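Local coordinates for protein pectate lyase (Cellvibrio cellulosa, PDB 1GXM) that probably cleaves polygalacturonate (pectate) by anti-beta-elimination, through the family 10 polysaccharide lyase catalytic module that forms this chain, at residues K123-N135 and W192-A206. Residues are numbered along the deposited sequence; the frame is centred on the assembly and turned at random.
With GOL (glycerol), chain C.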
loop_
_atom_site.group_PDB
_atom_site.type_symbol
_atom_site.label_atom_id
_atom_site.label_comp_id
_atom_site.label_asym_id
_atom_site.label_seq_id
_atom_site.Cartn_x
_atom_site.Cartn_y
_atom_site.Cartn_z
ATOM N N LYS A 123 -12.508 4.774 -13.258
ATOM C CA LYS A 123 -13.882 4.312 -13.216
ATOM C C LYS A 123 -14.828 5.302 -12.552
ATOM O O LYS A 123 -16.046 5.129 -12.620
ATOM C CB LYS A 123 -13.931 2.992 -12.484
ATOM C CG LYS A 123 -13.449 1.821 -13.316
ATOM C CD LYS A 123 -14.656 0.992 -13.801
ATOM C CE LYS A 123 -14.400 0.238 -15.075
ATOM N NZ LYS A 123 -14.826 0.963 -16.296
ATOM N N GLY A 124 -14.278 6.347 -11.948
ATOM C CA GLY A 124 -15.077 7.319 -11.235
ATOM C C GLY A 124 -15.245 6.913 -9.788
ATOM O O GLY A 124 -15.036 5.768 -9.396
ATOM N N GLY A 125 -15.654 7.878 -8.989
ATOM C CA GLY A 125 -15.811 7.691 -7.572
ATOM C C GLY A 125 -14.479 7.547 -6.876
ATOM O O GLY A 125 -13.431 7.950 -7.390
ATOM N N TYR A 126 -14.512 6.924 -5.703
ATOM C CA TYR A 126 -13.351 6.947 -4.836
ATOM C C TYR A 126 -12.185 6.165 -5.403
ATOM O O TYR A 126 -11.069 6.394 -5.040
ATOM C CB TYR A 126 -13.677 6.458 -3.435
ATOM C CG TYR A 126 -13.909 4.959 -3.330
ATOM C CD1 TYR A 126 -12.844 4.091 -3.217
ATOM C CD2 TYR A 126 -15.181 4.418 -3.296
ATOM C CE1 TYR A 126 -13.029 2.736 -3.100
ATOM C CE2 TYR A 126 -15.394 3.049 -3.190
ATOM C CZ TYR A 126 -14.285 2.217 -3.089
ATOM O OH TYR A 126 -14.428 0.855 -2.972
ATOM N N SER A 127 -12.459 5.246 -6.316
ATOM C CA SER A 127 -11.407 4.510 -6.989
ATOM C C SER A 127 -10.420 5.391 -7.737
ATOM O O SER A 127 -9.322 4.962 -7.998
ATOM C CB SER A 127 -12.031 3.462 -7.924
ATOM O OG SER A 127 -12.487 2.387 -7.135
ATOM N N ASP A 128 -10.826 6.601 -8.092
ATOM C CA ASP A 128 -9.943 7.522 -8.813
ATOM C C ASP A 128 -8.914 8.169 -7.895
ATOM O O ASP A 128 -7.938 8.745 -8.368
ATOM C CB ASP A 128 -10.757 8.658 -9.441
ATOM C CG ASP A 128 -11.616 8.230 -10.578
ATOM O OD1 ASP A 128 -11.667 7.032 -10.934
ATOM O OD2 ASP A 128 -12.321 9.097 -11.144
ATOM N N HIS A 129 -9.167 8.151 -6.588
ATOM C CA HIS A 129 -8.286 8.818 -5.656
ATOM C C HIS A 129 -6.921 8.159 -5.614
ATOM O O HIS A 129 -6.781 6.993 -5.972
ATOM C CB HIS A 129 -8.860 8.833 -4.245
ATOM C CG HIS A 129 -10.110 9.631 -4.106
ATOM N ND1 HIS A 129 -10.302 10.836 -4.750
ATOM C CD2 HIS A 129 -11.232 9.394 -3.391
ATOM C CE1 HIS A 129 -11.496 11.301 -4.428
ATOM N NE2 HIS A 129 -12.076 10.452 -3.598
ATOM N N ALA A 130 -5.917 8.908 -5.173
ATOM C CA ALA A 130 -4.644 8.322 -4.784
ATOM C C ALA A 130 -4.958 7.285 -3.710
ATOM O O ALA A 130 -5.499 7.610 -2.652
ATOM C CB ALA A 130 -3.717 9.387 -4.217
ATOM N N THR A 131 -4.630 6.030 -3.988
ATOM C CA THR A 131 -5.130 4.916 -3.183
ATOM C C THR A 131 -4.019 4.247 -2.432
ATOM O O THR A 131 -3.287 3.435 -2.960
ATOM C CB THR A 131 -5.835 3.930 -4.065
ATOM O OG1 THR A 131 -6.947 4.597 -4.661
ATOM C CG2 THR A 131 -6.440 2.801 -3.226
ATOM N N PHE A 132 -3.912 4.588 -1.161
ATOM C CA PHE A 132 -2.998 3.890 -0.282
ATOM C C PHE A 132 -3.597 2.618 0.263
ATOM O O PHE A 132 -2.880 1.722 0.649
ATOM C CB PHE A 132 -2.534 4.791 0.853
ATOM C CG PHE A 132 -1.790 5.993 0.377
ATOM C CD1 PHE A 132 -0.600 5.852 -0.299
ATOM C CD2 PHE A 132 -2.268 7.273 0.578
ATOM C CE1 PHE A 132 0.096 6.943 -0.742
ATOM C CE2 PHE A 132 -1.576 8.360 0.119
ATOM C CZ PHE A 132 -0.393 8.196 -0.527
ATOM N N ASN A 133 -4.914 2.527 0.229
ATOM C CA ASN A 133 -5.658 1.367 0.653
ATOM C C ASN A 133 -5.063 0.086 0.144
ATOM O O ASN A 133 -4.690 -0.021 -1.013
ATOM C CB ASN A 133 -7.090 1.476 0.137
ATOM C CG ASN A 133 -8.012 0.525 0.818
ATOM O OD1 ASN A 133 -8.308 0.686 1.997
ATOM N ND2 ASN A 133 -8.491 -0.465 0.098
ATOM N N ASP A 134 -5.003 -0.901 1.031
ATOM C CA ASP A 134 -4.448 -2.216 0.725
ATOM C C ASP A 134 -3.033 -2.138 0.180
ATOM O O ASP A 134 -2.618 -2.927 -0.654
ATOM C CB ASP A 134 -5.337 -2.954 -0.268
ATOM C CG ASP A 134 -5.353 -4.445 0.019
ATOM O OD1 ASP A 134 -5.924 -5.194 -0.784
ATOM O OD2 ASP A 134 -4.809 -4.951 1.027
ATOM N N ASN A 135 -2.283 -1.171 0.673
ATOM C CA ASN A 135 -0.909 -0.929 0.269
ATOM C C ASN A 135 -0.745 -0.682 -1.224
ATOM O O ASN A 135 0.340 -0.837 -1.749
ATOM C CB ASN A 135 -0.012 -2.086 0.726
ATOM C CG ASN A 135 0.082 -2.175 2.201
ATOM O OD1 ASN A 135 0.241 -1.154 2.887
ATOM N ND2 ASN A 135 -0.009 -3.391 2.723
ATOM N N TRP A 192 -0.943 9.462 6.680
ATOM C CA TRP A 192 -1.781 9.588 5.515
ATOM C C TRP A 192 -3.120 8.952 5.778
ATOM O O TRP A 192 -3.257 8.049 6.587
ATOM C CB TRP A 192 -1.150 8.879 4.288
ATOM C CG TRP A 192 0.155 9.477 3.920
ATOM C CD1 TRP A 192 0.375 10.435 2.985
ATOM C CD2 TRP A 192 1.418 9.234 4.546
ATOM N NE1 TRP A 192 1.693 10.786 2.973
ATOM C CE2 TRP A 192 2.363 10.065 3.918
ATOM C CE3 TRP A 192 1.851 8.370 5.551
ATOM C CZ2 TRP A 192 3.703 10.080 4.286
ATOM C CZ3 TRP A 192 3.161 8.382 5.918
ATOM C CH2 TRP A 192 4.079 9.249 5.308
ATOM N N CYS A 193 -4.107 9.420 5.045
ATOM C CA CYS A 193 -5.391 8.757 4.919
ATOM C C CYS A 193 -5.243 7.586 3.974
ATOM O O CYS A 193 -4.329 7.514 3.186
ATOM C CB CYS A 193 -6.422 9.756 4.367
ATOM S SG CYS A 193 -8.118 9.219 4.526
ATOM N N ALA A 194 -6.179 6.652 4.030
ATOM C CA ALA A 194 -6.134 5.520 3.118
ATOM C C ALA A 194 -6.316 5.950 1.672
ATOM O O ALA A 194 -5.909 5.253 0.766
ATOM C CB ALA A 194 -7.131 4.479 3.481
ATOM N N GLN A 195 -6.925 7.102 1.460
ATOM C CA GLN A 195 -7.033 7.647 0.125
ATOM C C GLN A 195 -7.047 9.161 0.218
ATOM O O GLN A 195 -7.568 9.725 1.176
ATOM C CB GLN A 195 -8.243 7.106 -0.635
ATOM C CG GLN A 195 -9.540 7.236 0.068
ATOM C CD GLN A 195 -9.703 6.302 1.256
ATOM O OE1 GLN A 195 -9.387 5.106 1.159
ATOM N NE2 GLN A 195 -10.241 6.812 2.342
ATOM N N HIS A 196 -6.438 9.792 -0.790
ATOM C CA HIS A 196 -6.314 11.243 -0.883
ATOM C C HIS A 196 -6.688 11.679 -2.279
ATOM O O HIS A 196 -6.602 10.910 -3.227
ATOM C CB HIS A 196 -4.877 11.698 -0.643
ATOM C CG HIS A 196 -4.426 11.650 0.778
ATOM N ND1 HIS A 196 -4.174 12.790 1.501
ATOM C CD2 HIS A 196 -4.173 10.610 1.613
ATOM C CE1 HIS A 196 -3.776 12.457 2.720
ATOM N NE2 HIS A 196 -3.762 11.138 2.810
ATOM N N GLY A 197 -7.031 12.950 -2.412
ATOM C CA GLY A 197 -7.376 13.481 -3.719
ATOM C C GLY A 197 -6.162 13.458 -4.616
ATOM O O GLY A 197 -5.087 13.906 -4.246
ATOM N N ALA A 198 -6.336 12.921 -5.810
ATOM C CA ALA A 198 -5.249 12.798 -6.743
ATOM C C ALA A 198 -4.683 14.144 -7.123
ATOM O O ALA A 198 -3.492 14.257 -7.378
ATOM C CB ALA A 198 -5.714 12.065 -7.975
ATOM N N LEU A 199 -5.543 15.157 -7.178
ATOM C CA LEU A 199 -5.120 16.499 -7.559
ATOM C C LEU A 199 -4.999 17.466 -6.417
ATOM O O LEU A 199 -4.213 18.408 -6.485
ATOM C CB LEU A 199 -6.060 17.082 -8.606
ATOM C CG LEU A 199 -6.178 16.245 -9.879
ATOM C CD1 LEU A 199 -6.993 17.027 -10.912
ATOM C CD2 LEU A 199 -4.846 15.878 -10.449
ATOM N N ASP A 200 -5.807 17.276 -5.383
ATOM C CA ASP A 200 -5.878 18.242 -4.290
ATOM C C ASP A 200 -5.130 17.807 -3.033
ATOM O O ASP A 200 -4.977 18.596 -2.123
ATOM C CB ASP A 200 -7.324 18.660 -3.984
ATOM C CG ASP A 200 -8.183 17.573 -3.350
ATOM O OD1 ASP A 200 -7.666 16.574 -2.796
ATOM O OD2 ASP A 200 -9.424 17.699 -3.351
ATOM N N TYR A 201 -4.648 16.561 -3.029
ATOM C CA TYR A 201 -3.856 15.974 -1.923
ATOM C C TYR A 201 -4.629 15.790 -0.615
ATOM O O TYR A 201 -4.057 15.354 0.381
ATOM C CB TYR A 201 -2.601 16.808 -1.631
ATOM C CG TYR A 201 -1.703 16.996 -2.810
ATOM C CD1 TYR A 201 -0.737 16.055 -3.121
ATOM C CD2 TYR A 201 -1.790 18.131 -3.599
ATOM C CE1 TYR A 201 0.096 16.225 -4.198
ATOM C CE2 TYR A 201 -0.958 18.303 -4.691
ATOM C CZ TYR A 201 -0.025 17.350 -4.978
ATOM O OH TYR A 201 0.809 17.523 -6.047
ATOM N N GLN A 202 -5.904 16.139 -0.589
ATOM C CA GLN A 202 -6.684 16.143 0.641
ATOM C C GLN A 202 -7.121 14.731 0.997
ATOM O O GLN A 202 -7.416 13.952 0.125
ATOM C CB GLN A 202 -7.976 16.947 0.457
ATOM C CG GLN A 202 -7.931 18.423 0.132
ATOM C CD GLN A 202 -9.365 18.978 -0.178
ATOM O OE1 GLN A 202 -10.360 18.253 -0.060
ATOM N NE2 GLN A 202 -9.444 20.223 -0.592
ATOM N N PRO A 203 -7.261 14.424 2.271
ATOM C CA PRO A 203 -7.915 13.178 2.662
ATOM C C PRO A 203 -9.291 13.071 2.071
ATOM O O PRO A 203 -10.029 14.036 1.989
ATOM C CB PRO A 203 -8.000 13.286 4.174
ATOM C CG PRO A 203 -6.822 14.144 4.516
ATOM C CD PRO A 203 -6.783 15.188 3.432
ATOM N N LYS A 204 -9.635 11.865 1.674
ATOM C CA LYS A 204 -10.934 11.564 1.092
ATOM C C LYS A 204 -11.560 10.357 1.768
ATOM O O LYS A 204 -10.888 9.577 2.447
ATOM C CB LYS A 204 -10.802 11.230 -0.397
ATOM C CG LYS A 204 -10.181 12.325 -1.211
ATOM C CD LYS A 204 -11.024 13.588 -1.305
ATOM C CE LYS A 204 -10.304 14.612 -2.109
ATOM N NZ LYS A 204 -11.061 15.915 -2.206
ATOM N N LYS A 205 -12.854 10.211 1.563
ATOM C CA LYS A 205 -13.583 9.005 1.922
ATOM C C LYS A 205 -13.411 7.962 0.818
ATOM O O LYS A 205 -13.015 8.266 -0.305
ATOM C CB LYS A 205 -15.087 9.270 2.041
ATOM C CG LYS A 205 -15.512 10.439 2.908
ATOM C CD LYS A 205 -17.046 10.591 2.946
ATOM C CE LYS A 205 -17.527 11.913 3.534
ATOM N NZ LYS A 205 -17.357 11.995 4.997
ATOM N N ALA A 206 -13.732 6.719 1.155
ATOM C CA ALA A 206 -13.817 5.651 0.175
ATOM C C ALA A 206 -15.210 5.052 0.282
ATOM O O ALA A 206 -16.190 5.731 -0.046
ATOM C CB ALA A 206 -12.696 4.640 0.316
HETATM C C1 GOL C . -10.061 13.709 -8.708
HETATM O O1 GOL C . -11.252 13.676 -7.972
HETATM C C2 GOL C . -9.767 12.271 -9.039
HETATM O O2 GOL C . -8.814 12.214 -10.061
HETATM C C3 GOL C . -9.288 11.474 -7.834
HETATM O O3 GOL C . -8.978 12.194 -6.655
HETATM O O HOH W 1 -14.489 9.655 -2.238
HETATM O O HOH W 2 -10.016 2.828 2.821
#
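A two-stranded antiparallel sheet joins Ala130 and Thr131 to Gln195 and His196. Ala130 and His196 form its hydrogen-bonded pair. The bond from His196 N to Ala130 O is 3.0 Å; the return bond, from Ala130 N to His196 O, is weak. Thr131 and Gln195 are the non-hydrogen-bonded pair. Ala194 O, just before strand 195-196, accepts from two backbone N-H groups just past strand 130-131: weakly from Phe132 N, and from Asn133 N at 3.0 Å.

His129 lies just before strand 130-131. Its CG lies beside the backbone N (chi1 -65°), which brings one face of the ring against CB and CG of Lys204. The two side chains cross at about a right angle, with Lys204 CG over the centre of that face, 3.6 Å from the centroid of the His129 ring, a CH-pi contact. The lysine chain then leads away to a salt bridge between NZ and Asp200 OD2. Both His129 nitrogens have in-plane partners: ND1 meets glycerol O3 at 2.7 Å, and NE2 is hydrogen-bonded to a water, which donates to Lys205 O. The glycerol, probably from the crystallisation liquor, also accepts from Ala198 N and bonds Tyr111.

In this pectic acid lyase module the small sheet packs on helix 161-181, where Ala130 and His196 touch Tyr177. Phe132, Trp192 and His196 form an aromatic cluster beside the small sheet, with Phe132 and Trp192 reaching Val222 of helix 219-226. His196 CD2 comes to the edge of the Phe132 ring, 3.7 Å from CE2. The imidazole is gripped at both nitrogens: ND1 donates to Tyr201 O at 2.8 Å, and NE2 accepts from Cys193 N. These bonds fix its rotation. Farther along, Ala206 CB sits over one face of the Tyr126 ring, 3.6 Å from CD1.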